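Serine--tRNA ligase, cytoplasmic (Candida albicans, PDB 3QO7) catalyses the two-step attachment of serine to tRNA(Ser), activating the amino acid with ATP as seryl-adenylate and then transferring it to the acceptor end of the tRNA. Local coordinates at residues 113-118 and 348-353; 275-280 and 298-303; 368-373 and 401-406. All blocks are in the same frame, centred on the assembly; numbering follows the deposited sequence.

From the N terminus the chain runs through the long helices 30-68 and 74-105 before reaching 113-118, which pairs with 348-353 in contact 1 and so closes a loop of 229 residues. Contact 2 lies wholly within that loop: 275-280 and 298-303 are the two arms of a hairpin with 17 residues between them. Contact 3, formed by 368-373 and 401-406, opens after contact 1 has closed and spans 27 residues. All three reach one largely antiparallel sheet. Strand 350-358 borders strand 363-372 and strand 399-407 borders strand 297-307, so that contact 3 lies between contacts 1 and 2 across the sheet, and each touches ATP.

Contact 1: 113-118 and 348-353; sequences HESVVD and AAKKYD. With ATP (adenosine-5'-triphosphate), chain B.
K350 reaches S115 with its ammonium group, NZ donating to OG at 2.6 Å. The lysine chain leaves the strand anti to its own backbone N and stays extended until its last torsion (chi4 75°), where it bends and brings NZ onto the hydroxyl. The same OG lies 3.0 Å from H113 ND1, in a hydrogen bond whose donor is not decided, and the backbone N of S115 also bonds to ND1, approaching well out of the imidazole plane. S115 thus links the lysine to the histidine, and both its contacts with ND1 keep the imidazole beside the turn. The second tie across the contact is a backbone one: H113 N donates to A349 O at 2.9 Å, slightly tilted from the carbonyl plane. H113 also starts a type I turn closed by V116 N bonding to H113 O. Around these bonds the packing is light. V116 CG2 sits 3.5 Å from A349 O and 4.0 Å from K350 CG, the two side chains running counter to one another, while W313 of helix 312-329 covers H113, A349 and K350. The next lysine is turned to the nucleotide: K351 NZ forms a salt bridge of 3.2 Å with D353 OD1, on its syn lone pair, and a weak bond of 3.4 Å to ATP O3B. N372 is paired opposite the two residues A349 and K350, a classic beta bulge at the start of strand 350-358, and the contact ties the loop that follows the N-terminal helical arm to the antiparallel sheet of a class II synthetase catalytic core.

Contact 2: 275-280 and 298-303; sequences SSCFRR and FEKIEQ. With ATP (adenosine-5'-triphosphate), chain B.
F298 presents one face of its ring to C277 and the other to the adenine of ATP. C277 CB lies over the first face, offset toward the rim, in a CH-pi contact 3.9 Å from the ring centroid, and SG follows obliquely. Across the opposite face the purine covers the ring, with N3 above its centre and C6 3.5 Å from F298 CE2. A chi1 of 58°, CG flanked by N and C, places the ring there. R279 crosses F298 with its guanidinium plane 71° from that of the ring and its NE at the ring edge. NH1 makes a weak hydrogen bond of 2.7 Å to ATP O1A; the approach of NH2 to the alpha-phosphorus is too short to be trusted. The two strands form the antiparallel pair of motif 2 of class II synthetases, whose F278-R279-R280-E281 sequence carries the arginine that meets the alpha-phosphate. K300, packed by its CB 3.6 Å from C277 SG, extends along the ring edge and brings NZ 3.2 Å from ATP O2A, so it and R279 gather round the same phosphate. The backbones are joined by K300 N to S275 O at 3.1 Å and F298 N to C277 O at 3.1 Å. On the other face S276 OG lies 3.1 Å from E299 OE2, and N188 holds E299 OE1. Beyond the strand, R280 NE salt-bridges D236 OD1 of the second subunit.

Contact 3: 368-373 and 401-406; sequences VSCSNC and LNSTLS. With ATP (adenosine-5'-triphosphate), chain B.
Two neighbouring antiparallel strands, joined at S371 and N402, form part of the sheet beneath the nucleotide. S371 N donates to N402 O at 2.9 Å, nearly straight on the carbonyl, and N402 N returns a bond to S371 O at 3.2 Å; T404 N adds a third, to S369 O. On the face carrying S369, S371 and N402, a water joins three side chains, taking a hydrogen bond from N402 ND2, meeting S371 OG at 2.7 Å and donating to S369 OG in a longer bond. N402 can reach it because its chi1 of 69° tucks CG back over the main chain, and the same ND2 has a weak bond to E302 OE2, a residue that probably binds serine. S369 OG donates to ATP O2B at 2.8 Å, although its modelled place is less sure, and has a weak bond to D353 OD1. V368 N comes within 2.9 Å of ATP O3', and T404 OG1 lies 3.5 Å from ATP C5', so both strands line the ribose and phosphates. On the other face C370 and S403 are a non-hydrogen-bonded pair, the serine OG beside C370 CB. Two residues along, at the next non-hydrogen-bonded pair, L401 lays CD2 at a slant across N372 and its amide, while N372 OD1 is bonded to T374 N. W313 and M319 of helix 312-329 back these side chains. V368 wedges its two methyls against the carbonyls of T404 and L405, beside the classic bulge that sets L405 and S406 opposite I301. Such a sheet, with helices behind and ATP and serine sites in front, is characteristic of the class II aminoacyl-tRNA synthetase fold.

Contact 1: 113-118 and 348-353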
loop_
_atom_site.group_PDB
_atom_site.type_symbol
_atom_site.label_atom_id
_atom_site.label_comp_id
_atom_site.label_asym_id
_atom_site.label_seq_id
_atom_site.Cartn_x
_atom_site.Cartn_y
_atom_site.Cartn_z
ATOM N N HIS A 113 -10.413 -2.028 -32.806
ATOM C CA HIS A 113 -10.703 -3.236 -33.568
ATOM C C HIS A 113 -12.089 -3.183 -34.251
ATOM O O HIS A 113 -13.063 -2.684 -33.663
ATOM C CB HIS A 113 -10.593 -4.464 -32.671
ATOM C CG HIS A 113 -10.541 -5.751 -33.431
ATOM N ND1 HIS A 113 -11.666 -6.500 -33.705
ATOM C CD2 HIS A 113 -9.504 -6.406 -34.007
ATOM C CE1 HIS A 113 -11.321 -7.571 -34.400
ATOM N NE2 HIS A 113 -10.015 -7.542 -34.591
ATOM N N GLU A 114 -12.183 -3.693 -35.479
ATOM C CA GLU A 114 -13.447 -3.624 -36.228
ATOM C C GLU A 114 -14.627 -4.262 -35.498
ATOM O O GLU A 114 -15.755 -3.826 -35.669
ATOM C CB GLU A 114 -13.335 -4.229 -37.639
ATOM C CG GLU A 114 -12.447 -3.421 -38.608
ATOM C CD GLU A 114 -12.937 -1.984 -38.859
ATOM O OE1 GLU A 114 -14.166 -1.751 -38.818
ATOM O OE2 GLU A 114 -12.094 -1.088 -39.105
ATOM N N SER A 115 -14.380 -5.281 -34.682
ATOM C CA SER A 115 -15.488 -5.946 -34.007
ATOM C C SER A 115 -16.211 -5.051 -32.977
ATOM O O SER A 115 -17.344 -5.344 -32.600
ATOM C CB SER A 115 -15.019 -7.242 -33.343
ATOM O OG SER A 115 -14.235 -6.967 -32.205
ATOM N N VAL A 116 -15.558 -3.975 -32.526
ATOM C CA VAL A 116 -16.125 -3.070 -31.525
ATOM C C VAL A 116 -17.287 -2.213 -32.077
ATOM O O VAL A 116 -17.194 -1.680 -33.180
ATOM C CB VAL A 116 -15.005 -2.153 -30.910
ATOM C CG1 VAL A 116 -15.595 -1.124 -29.952
ATOM C CG2 VAL A 116 -13.918 -3.005 -30.181
ATOM N N VAL A 117 -18.378 -2.090 -31.312
ATOM C CA VAL A 117 -19.499 -1.202 -31.661
ATOM C C VAL A 117 -19.090 0.276 -31.741
ATOM O O VAL A 117 -18.507 0.811 -30.786
ATOM C CB VAL A 117 -20.631 -1.280 -30.612
ATOM C CG1 VAL A 117 -21.619 -0.136 -30.804
ATOM C CG2 VAL A 117 -21.317 -2.626 -30.655
ATOM N N ASP A 118 -19.407 0.933 -32.857
ATOM C CA ASP A 118 -19.133 2.360 -33.002
ATOM C C ASP A 118 -20.233 3.197 -32.350
ATOM O O ASP A 118 -21.327 3.317 -32.896
ATOM C CB ASP A 118 -19.000 2.722 -34.482
ATOM C CG ASP A 118 -18.786 4.222 -34.711
ATOM O OD1 ASP A 118 -18.854 5.018 -33.732
ATOM O OD2 ASP A 118 -18.570 4.600 -35.897
ATOM N N ALA A 348 -6.515 0.411 -25.343
ATOM C CA ALA A 348 -7.318 -0.760 -25.684
ATOM C C ALA A 348 -7.826 -0.719 -27.125
ATOM O O ALA A 348 -8.354 0.298 -27.574
ATOM C CB ALA A 348 -8.468 -0.918 -24.701
ATOM N N ALA A 349 -7.627 -1.814 -27.854
ATOM C CA ALA A 349 -8.210 -1.966 -29.186
ATOM C C ALA A 349 -9.579 -2.651 -29.060
ATOM O O ALA A 349 -10.448 -2.523 -29.936
ATOM C CB ALA A 349 -7.287 -2.786 -30.094
ATOM N N LYS A 350 -9.749 -3.370 -27.950
ATOM C CA LYS A 350 -10.959 -4.109 -27.648
ATOM C C LYS A 350 -11.056 -4.414 -26.160
ATOM O O LYS A 350 -10.054 -4.793 -25.530
ATOM C CB LYS A 350 -10.999 -5.409 -28.436
ATOM C CG LYS A 350 -12.308 -6.171 -28.255
ATOM C CD LYS A 350 -12.379 -7.364 -29.170
ATOM C CE LYS A 350 -13.721 -8.053 -29.027
ATOM N NZ LYS A 350 -14.811 -7.290 -29.687
ATOM N N LYS A 351 -12.267 -4.302 -25.613
ATOM C CA LYS A 351 -12.499 -4.484 -24.178
ATOM C C LYS A 351 -13.811 -5.232 -23.915
ATOM O O LYS A 351 -14.848 -4.895 -24.485
ATOM C CB LYS A 351 -12.520 -3.117 -23.503
ATOM C CG LYS A 351 -12.682 -3.089 -21.981
ATOM C CD LYS A 351 -12.165 -1.746 -21.459
ATOM C CE LYS A 351 -12.353 -1.568 -19.981
ATOM N NZ LYS A 351 -13.784 -1.274 -19.576
ATOM N N TYR A 352 -13.765 -6.257 -23.069
ATOM C CA TYR A 352 -14.964 -6.970 -22.633
ATOM C C TYR A 352 -15.067 -6.747 -21.146
ATOM O O TYR A 352 -14.050 -6.737 -20.488
ATOM C CB TYR A 352 -14.828 -8.475 -22.855
ATOM C CG TYR A 352 -15.314 -8.997 -24.179
ATOM C CD1 TYR A 352 -15.754 -8.138 -25.185
ATOM C CD2 TYR A 352 -15.330 -10.365 -24.437
ATOM C CE1 TYR A 352 -16.194 -8.626 -26.413
ATOM C CE2 TYR A 352 -15.768 -10.869 -25.664
ATOM C CZ TYR A 352 -16.205 -10.006 -26.651
ATOM O OH TYR A 352 -16.639 -10.533 -27.875
ATOM N N ASP A 353 -16.268 -6.559 -20.606
ATOM C CA ASP A 353 -16.432 -6.521 -19.153
ATOM C C ASP A 353 -17.324 -7.679 -18.732
ATOM O O ASP A 353 -18.297 -8.027 -19.418
ATOM C CB ASP A 353 -17.122 -5.244 -18.684
ATOM C CG ASP A 353 -16.232 -4.032 -18.727
ATOM O OD1 ASP A 353 -15.145 -4.110 -19.350
ATOM O OD2 ASP A 353 -16.630 -2.989 -18.135
HETATM P PG ATP B . -14.369 0.415 -15.934
HETATM O O1G ATP B . -13.917 1.588 -16.774
HETATM O O2G ATP B . -14.227 0.632 -14.441
HETATM O O3G ATP B . -15.706 -0.145 -16.360
HETATM P PB ATP B . -11.745 -0.531 -16.228
HETATM O O1B ATP B . -11.480 0.907 -15.841
HETATM O O2B ATP B . -11.090 -1.115 -17.452
HETATM O O3B ATP B . -13.327 -0.784 -16.262
HETATM P PA ATP B . -10.423 -1.066 -13.799
HETATM O O1A ATP B . -10.621 0.416 -13.519
HETATM O O2A ATP B . -9.053 -1.634 -14.097
HETATM O O3A ATP B . -11.367 -1.505 -15.020
HETATM O "O5'" ATP B . -11.249 -1.977 -12.757
HETATM C "C5'" ATP B . -11.513 -3.327 -13.148
HETATM C "C4'" ATP B . -12.006 -4.066 -11.928
HETATM O "O4'" ATP B . -11.423 -3.496 -10.746
HETATM C "C3'" ATP B . -13.480 -3.829 -11.809
HETATM O "O3'" ATP B . -14.156 -4.930 -12.417
HETATM C "C2'" ATP B . -13.732 -3.711 -10.319
HETATM O "O2'" ATP B . -14.120 -4.996 -9.823
HETATM C "C1'" ATP B . -12.392 -3.332 -9.708
HETATM N N9 ATP B . -12.415 -1.925 -9.208
HETATM C C8 ATP B . -12.231 -0.828 -9.967
HETATM N N7 ATP B . -12.310 0.307 -9.221
HETATM C C5 ATP B . -12.559 -0.054 -7.946
HETATM C C6 ATP B . -12.756 0.650 -6.655
HETATM N N6 ATP B . -12.697 2.007 -6.595
HETATM N N1 ATP B . -12.986 -0.089 -5.550
HETATM C C2 ATP B . -13.035 -1.430 -5.598
HETATM N N3 ATP B . -12.858 -2.133 -6.739
HETATM C C4 ATP B . -12.624 -1.522 -7.935
#

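Contact 2: 275-280 and 298-303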
loop_
_atom_site.group_PDB
_atom_site.type_symbol
_atom_site.label_atom_id
_atom_site.label_comp_id
_atom_site.label_asym_id
_atom_site.label_seq_id
_atom_site.Cartn_x
_atom_site.Cartn_y
_atom_site.Cartn_z
ATOM N N SER A 275 -1.624 -7.559 -6.134
ATOM C CA SER A 275 -1.159 -6.415 -5.356
ATOM C C SER A 275 -2.336 -5.704 -4.721
ATOM O O SER A 275 -3.465 -6.047 -5.010
ATOM C CB SER A 275 -0.423 -5.429 -6.247
ATOM O OG SER A 275 -1.338 -4.696 -7.024
ATOM N N SER A 276 -2.076 -4.724 -3.860
ATOM C CA SER A 276 -3.109 -3.747 -3.544
ATOM C C SER A 276 -3.123 -2.656 -4.628
ATOM O O SER A 276 -2.182 -2.529 -5.412
ATOM C CB SER A 276 -2.914 -3.156 -2.148
ATOM O OG SER A 276 -2.937 -4.200 -1.193
ATOM N N CYS A 277 -4.204 -1.889 -4.669
ATOM C CA CYS A 277 -4.469 -0.950 -5.742
ATOM C C CYS A 277 -5.044 0.249 -5.052
ATOM O O CYS A 277 -5.801 0.093 -4.090
ATOM C CB CYS A 277 -5.520 -1.503 -6.716
ATOM S SG CYS A 277 -5.103 -3.109 -7.432
ATOM N N PHE A 278 -4.695 1.435 -5.544
ATOM C CA PHE A 278 -5.061 2.678 -4.883
ATOM C C PHE A 278 -5.665 3.621 -5.894
ATOM O O PHE A 278 -5.098 3.855 -6.974
ATOM C CB PHE A 278 -3.858 3.291 -4.143
ATOM C CG PHE A 278 -3.268 2.359 -3.117
ATOM C CD1 PHE A 278 -3.677 2.412 -1.792
ATOM C CD2 PHE A 278 -2.356 1.374 -3.496
ATOM C CE1 PHE A 278 -3.164 1.509 -0.847
ATOM C CE2 PHE A 278 -1.854 0.473 -2.579
ATOM C CZ PHE A 278 -2.255 0.540 -1.239
ATOM N N ARG A 279 -6.843 4.137 -5.555
ATOM C CA ARG A 279 -7.548 5.030 -6.460
ATOM C C ARG A 279 -8.046 6.280 -5.762
ATOM O O ARG A 279 -8.806 6.189 -4.800
ATOM C CB ARG A 279 -8.689 4.277 -7.119
ATOM C CG ARG A 279 -8.202 3.120 -7.968
ATOM C CD ARG A 279 -9.097 2.887 -9.175
ATOM N NE ARG A 279 -8.700 1.680 -9.889
ATOM C CZ ARG A 279 -9.471 1.051 -10.773
ATOM N NH1 ARG A 279 -10.688 1.525 -11.051
ATOM N NH2 ARG A 279 -9.020 -0.056 -11.368
ATOM N N ARG A 280 -7.618 7.449 -6.241
ATOM C CA ARG A 280 -8.095 8.714 -5.663
ATOM C C ARG A 280 -9.586 8.895 -5.835
ATOM O O ARG A 280 -10.223 9.533 -5.007
ATOM C CB ARG A 280 -7.391 9.921 -6.270
ATOM C CG ARG A 280 -5.904 9.926 -6.069
ATOM C CD ARG A 280 -5.327 11.282 -6.390
ATOM N NE ARG A 280 -6.159 12.311 -5.801
ATOM C CZ ARG A 280 -6.447 13.451 -6.409
ATOM N NH1 ARG A 280 -5.940 13.679 -7.617
ATOM N NH2 ARG A 280 -7.234 14.349 -5.817
ATOM N N PHE A 298 -7.719 -1.536 -2.280
ATOM C CA PHE A 298 -8.288 -2.885 -2.379
ATOM C C PHE A 298 -7.296 -3.811 -3.061
ATOM O O PHE A 298 -6.289 -3.358 -3.621
ATOM C CB PHE A 298 -9.617 -2.869 -3.151
ATOM C CG PHE A 298 -9.491 -2.305 -4.556
ATOM C CD1 PHE A 298 -9.170 -3.138 -5.639
ATOM C CD2 PHE A 298 -9.643 -0.948 -4.788
ATOM C CE1 PHE A 298 -9.036 -2.627 -6.937
ATOM C CE2 PHE A 298 -9.487 -0.429 -6.076
ATOM C CZ PHE A 298 -9.186 -1.275 -7.155
ATOM N N GLU A 299 -7.571 -5.107 -3.019
ATOM C CA GLU A 299 -6.661 -6.059 -3.636
ATOM C C GLU A 299 -7.203 -6.599 -4.952
ATOM O O GLU A 299 -8.427 -6.692 -5.161
ATOM C CB GLU A 299 -6.309 -7.181 -2.667
ATOM C CG GLU A 299 -5.457 -6.700 -1.479
ATOM C CD GLU A 299 -6.267 -5.839 -0.530
ATOM O OE1 GLU A 299 -7.304 -6.366 -0.034
ATOM O OE2 GLU A 299 -5.888 -4.644 -0.314
ATOM N N LYS A 300 -6.292 -6.933 -5.856
ATOM C CA LYS A 300 -6.687 -7.419 -7.166
ATOM C C LYS A 300 -5.735 -8.518 -7.620
ATOM O O LYS A 300 -4.522 -8.335 -7.600
ATOM C CB LYS A 300 -6.713 -6.246 -8.160
ATOM C CG LYS A 300 -7.337 -6.527 -9.508
ATOM C CD LYS A 300 -7.106 -5.363 -10.488
ATOM C CE LYS A 300 -8.225 -4.321 -10.436
ATOM N NZ LYS A 300 -8.136 -3.341 -11.577
ATOM N N ILE A 301 -6.289 -9.680 -7.956
ATOM C CA ILE A 301 -5.579 -10.651 -8.771
ATOM C C ILE A 301 -5.832 -10.310 -10.236
ATOM O O ILE A 301 -6.975 -10.292 -10.697
ATOM C CB ILE A 301 -6.045 -12.076 -8.524
ATOM C CG1 ILE A 301 -5.904 -12.424 -7.047
ATOM C CG2 ILE A 301 -5.260 -13.052 -9.426
ATOM C CD1 ILE A 301 -4.493 -12.289 -6.569
ATOM N N GLU A 302 -4.755 -10.034 -10.958
ATOM C CA GLU A 302 -4.833 -9.546 -12.321
ATOM C C GLU A 302 -4.198 -10.546 -13.316
ATOM O O GLU A 302 -3.139 -11.066 -13.055
ATOM C CB GLU A 302 -4.097 -8.221 -12.374
ATOM C CG GLU A 302 -4.120 -7.569 -13.726
ATOM C CD GLU A 302 -5.400 -6.812 -14.000
ATOM O OE1 GLU A 302 -6.314 -6.834 -13.134
ATOM O OE2 GLU A 302 -5.483 -6.184 -15.090
ATOM N N GLN A 303 -4.842 -10.841 -14.441
ATOM C CA GLN A 303 -4.176 -11.611 -15.499
ATOM C C GLN A 303 -3.369 -10.657 -16.377
ATOM O O GLN A 303 -3.923 -9.662 -16.875
ATOM C CB GLN A 303 -5.164 -12.314 -16.422
ATOM C CG GLN A 303 -6.204 -13.204 -15.790
ATOM C CD GLN A 303 -7.123 -13.815 -16.854
ATOM O OE1 GLN A 303 -6.651 -14.428 -17.814
ATOM N NE2 GLN A 303 -8.432 -13.634 -16.695
HETATM P PG ATP B . -14.369 0.415 -15.934
HETATM O O1G ATP B . -13.917 1.588 -16.774
HETATM O O2G ATP B . -14.227 0.632 -14.441
HETATM O O3G ATP B . -15.706 -0.145 -16.360
HETATM P PB ATP B . -11.745 -0.531 -16.228
HETATM O O1B ATP B . -11.480 0.907 -15.841
HETATM O O2B ATP B . -11.090 -1.115 -17.452
HETATM O O3B ATP B . -13.327 -0.784 -16.262
HETATM P PA ATP B . -10.423 -1.066 -13.799
HETATM O O1A ATP B . -10.621 0.416 -13.519
HETATM O O2A ATP B . -9.053 -1.634 -14.097
HETATM O O3A ATP B . -11.367 -1.505 -15.020
HETATM O "O5'" ATP B . -11.249 -1.977 -12.757
HETATM C "C5'" ATP B . -11.513 -3.327 -13.148
HETATM C "C4'" ATP B . -12.006 -4.066 -11.928
HETATM O "O4'" ATP B . -11.423 -3.496 -10.746
HETATM C "C3'" ATP B . -13.480 -3.829 -11.809
HETATM O "O3'" ATP B . -14.156 -4.930 -12.417
HETATM C "C2'" ATP B . -13.732 -3.711 -10.319
HETATM O "O2'" ATP B . -14.120 -4.996 -9.823
HETATM C "C1'" ATP B . -12.392 -3.332 -9.708
HETATM N N9 ATP B . -12.415 -1.925 -9.208
HETATM C C8 ATP B . -12.231 -0.828 -9.967
HETATM N N7 ATP B . -12.310 0.307 -9.221
HETATM C C5 ATP B . -12.559 -0.054 -7.946
HETATM C C6 ATP B . -12.756 0.650 -6.655
HETATM N N6 ATP B . -12.697 2.007 -6.595
HETATM N N1 ATP B . -12.986 -0.089 -5.550
HETATM C C2 ATP B . -13.035 -1.430 -5.598
HETATM N N3 ATP B . -12.858 -2.133 -6.739
HETATM C C4 ATP B . -12.624 -1.522 -7.935
HETATM O O HOH W 1 -3.295 -6.064 -8.531
#

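Contact 3: 368-373 and 401-406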
loop_
_atom_site.group_PDB
_atom_site.type_symbol
_atom_site.label_atom_id
_atom_site.label_comp_id
_atom_site.label_asym_id
_atom_site.label_seq_id
_atom_site.Cartn_x
_atom_site.Cartn_y
_atom_site.Cartn_z
ATOM N N VAL A 368 -14.947 -7.386 -13.722
ATOM C CA VAL A 368 -13.832 -7.823 -14.503
ATOM C C VAL A 368 -13.810 -7.015 -15.754
ATOM O O VAL A 368 -14.838 -6.767 -16.326
ATOM C CB VAL A 368 -13.991 -9.305 -14.909
ATOM C CG1 VAL A 368 -13.095 -9.644 -16.098
ATOM C CG2 VAL A 368 -13.684 -10.225 -13.731
ATOM N N SER A 369 -12.622 -6.652 -16.195
ATOM C CA SER A 369 -12.428 -5.883 -17.394
ATOM C C SER A 369 -11.270 -6.531 -18.155
ATOM O O SER A 369 -10.197 -6.767 -17.583
ATOM C CB SER A 369 -12.039 -4.483 -16.977
ATOM O OG SER A 369 -12.105 -3.618 -18.071
ATOM N N CYS A 370 -11.470 -6.835 -19.433
ATOM C CA CYS A 370 -10.474 -7.591 -20.184
ATOM C C CYS A 370 -10.163 -6.920 -21.524
ATOM O O CYS A 370 -11.062 -6.713 -22.327
ATOM C CB CYS A 370 -10.950 -9.039 -20.367
ATOM S SG CYS A 370 -9.937 -10.027 -21.482
ATOM N N SER A 371 -8.892 -6.586 -21.767
ATOM C CA SER A 371 -8.527 -5.726 -22.899
ATOM C C SER A 371 -7.386 -6.274 -23.691
ATOM O O SER A 371 -6.365 -6.646 -23.128
ATOM C CB SER A 371 -8.085 -4.344 -22.419
ATOM O OG SER A 371 -9.135 -3.653 -21.778
ATOM N N ASN A 372 -7.529 -6.293 -25.007
ATOM C CA ASN A 372 -6.370 -6.486 -25.850
ATOM C C ASN A 372 -5.811 -5.121 -26.204
ATOM O O ASN A 372 -6.499 -4.320 -26.839
ATOM C CB ASN A 372 -6.690 -7.264 -27.118
ATOM C CG ASN A 372 -5.430 -7.584 -27.926
ATOM O OD1 ASN A 372 -4.365 -7.014 -27.676
ATOM N ND2 ASN A 372 -5.546 -8.491 -28.892
ATOM N N CYS A 373 -4.572 -4.858 -25.778
ATOM C CA CYS A 373 -3.908 -3.582 -26.055
ATOM C C CYS A 373 -2.910 -3.706 -27.193
ATOM O O CYS A 373 -2.092 -2.819 -27.404
ATOM C CB CYS A 373 -3.215 -3.045 -24.794
ATOM S SG CYS A 373 -4.363 -2.667 -23.381
ATOM N N LEU A 401 -2.047 -7.994 -23.185
ATOM C CA LEU A 401 -3.426 -8.108 -22.763
ATOM C C LEU A 401 -3.466 -8.111 -21.241
ATOM O O LEU A 401 -2.539 -8.612 -20.595
ATOM C CB LEU A 401 -4.050 -9.402 -23.286
ATOM C CG LEU A 401 -3.982 -9.583 -24.793
ATOM C CD1 LEU A 401 -2.713 -10.321 -25.222
ATOM C CD2 LEU A 401 -5.231 -10.297 -25.294
ATOM N N ASN A 402 -4.542 -7.570 -20.671
ATOM C CA ASN A 402 -4.725 -7.591 -19.228
ATOM C C ASN A 402 -6.195 -7.838 -18.934
ATOM O O ASN A 402 -7.057 -7.315 -19.630
ATOM C CB ASN A 402 -4.290 -6.257 -18.620
ATOM C CG ASN A 402 -5.232 -5.122 -18.996
ATOM O OD1 ASN A 402 -4.977 -4.398 -19.956
ATOM N ND2 ASN A 402 -6.355 -4.988 -18.256
ATOM N N SER A 403 -6.489 -8.630 -17.911
ATOM C CA SER A 403 -7.871 -8.908 -17.514
ATOM C C SER A 403 -7.946 -9.147 -16.019
ATOM O O SER A 403 -7.264 -10.014 -15.501
ATOM C CB SER A 403 -8.387 -10.147 -18.237
ATOM O OG SER A 403 -9.708 -10.493 -17.817
ATOM N N THR A 404 -8.770 -8.400 -15.310
ATOM C CA THR A 404 -8.932 -8.676 -13.883
ATOM C C THR A 404 -9.296 -10.148 -13.688
ATOM O O THR A 404 -10.123 -10.682 -14.440
ATOM C CB THR A 404 -10.061 -7.810 -13.252
ATOM O OG1 THR A 404 -9.809 -6.415 -13.506
ATOM C CG2 THR A 404 -10.120 -8.056 -11.745
ATOM N N LEU A 405 -8.688 -10.840 -12.722
ATOM C CA LEU A 405 -9.314 -12.106 -12.344
ATOM C C LEU A 405 -10.309 -11.782 -11.267
ATOM O O LEU A 405 -11.455 -12.169 -11.355
ATOM C CB LEU A 405 -8.355 -13.201 -11.868
ATOM C CG LEU A 405 -9.141 -14.519 -11.625
ATOM C CD1 LEU A 405 -9.434 -15.349 -12.900
ATOM C CD2 LEU A 405 -8.441 -15.390 -10.609
ATOM N N SER A 406 -9.880 -11.041 -10.251
ATOM C CA SER A 406 -10.785 -10.712 -9.158
ATOM C C SER A 406 -10.313 -9.492 -8.417
ATOM O O SER A 406 -9.197 -9.471 -7.921
ATOM C CB SER A 406 -10.876 -11.873 -8.157
ATOM O OG SER A 406 -11.669 -11.505 -7.041
HETATM P PG ATP B . -14.369 0.415 -15.934
HETATM O O1G ATP B . -13.917 1.588 -16.774
HETATM O O2G ATP B . -14.227 0.632 -14.441
HETATM O O3G ATP B . -15.706 -0.145 -16.360
HETATM P PB ATP B . -11.745 -0.531 -16.228
HETATM O O1B ATP B . -11.480 0.907 -15.841
HETATM O O2B ATP B . -11.090 -1.115 -17.452
HETATM O O3B ATP B . -13.327 -0.784 -16.262
HETATM P PA ATP B . -10.423 -1.066 -13.799
HETATM O O1A ATP B . -10.621 0.416 -13.519
HETATM O O2A ATP B . -9.053 -1.634 -14.097
HETATM O O3A ATP B . -11.367 -1.505 -15.020
HETATM O "O5'" ATP B . -11.249 -1.977 -12.757
HETATM C "C5'" ATP B . -11.513 -3.327 -13.148
HETATM C "C4'" ATP B . -12.006 -4.066 -11.928
HETATM O "O4'" ATP B . -11.423 -3.496 -10.746
HETATM C "C3'" ATP B . -13.480 -3.829 -11.809
HETATM O "O3'" ATP B . -14.156 -4.930 -12.417
HETATM C "C2'" ATP B . -13.732 -3.711 -10.319
HETATM O "O2'" ATP B . -14.120 -4.996 -9.823
HETATM C "C1'" ATP B . -12.392 -3.332 -9.708
HETATM N N9 ATP B . -12.415 -1.925 -9.208
HETATM C C8 ATP B . -12.231 -0.828 -9.967
HETATM N N7 ATP B . -12.310 0.307 -9.221
HETATM C C5 ATP B . -12.559 -0.054 -7.946
HETATM C C6 ATP B . -12.756 0.650 -6.655
HETATM N N6 ATP B . -12.697 2.007 -6.595
HETATM N N1 ATP B . -12.986 -0.089 -5.550
HETATM C C2 ATP B . -13.035 -1.430 -5.598
HETATM N N3 ATP B . -12.858 -2.133 -6.739
HETATM C C4 ATP B . -12.624 -1.522 -7.935
HETATM O O HOH W 2 -8.970 -3.826 -19.081
#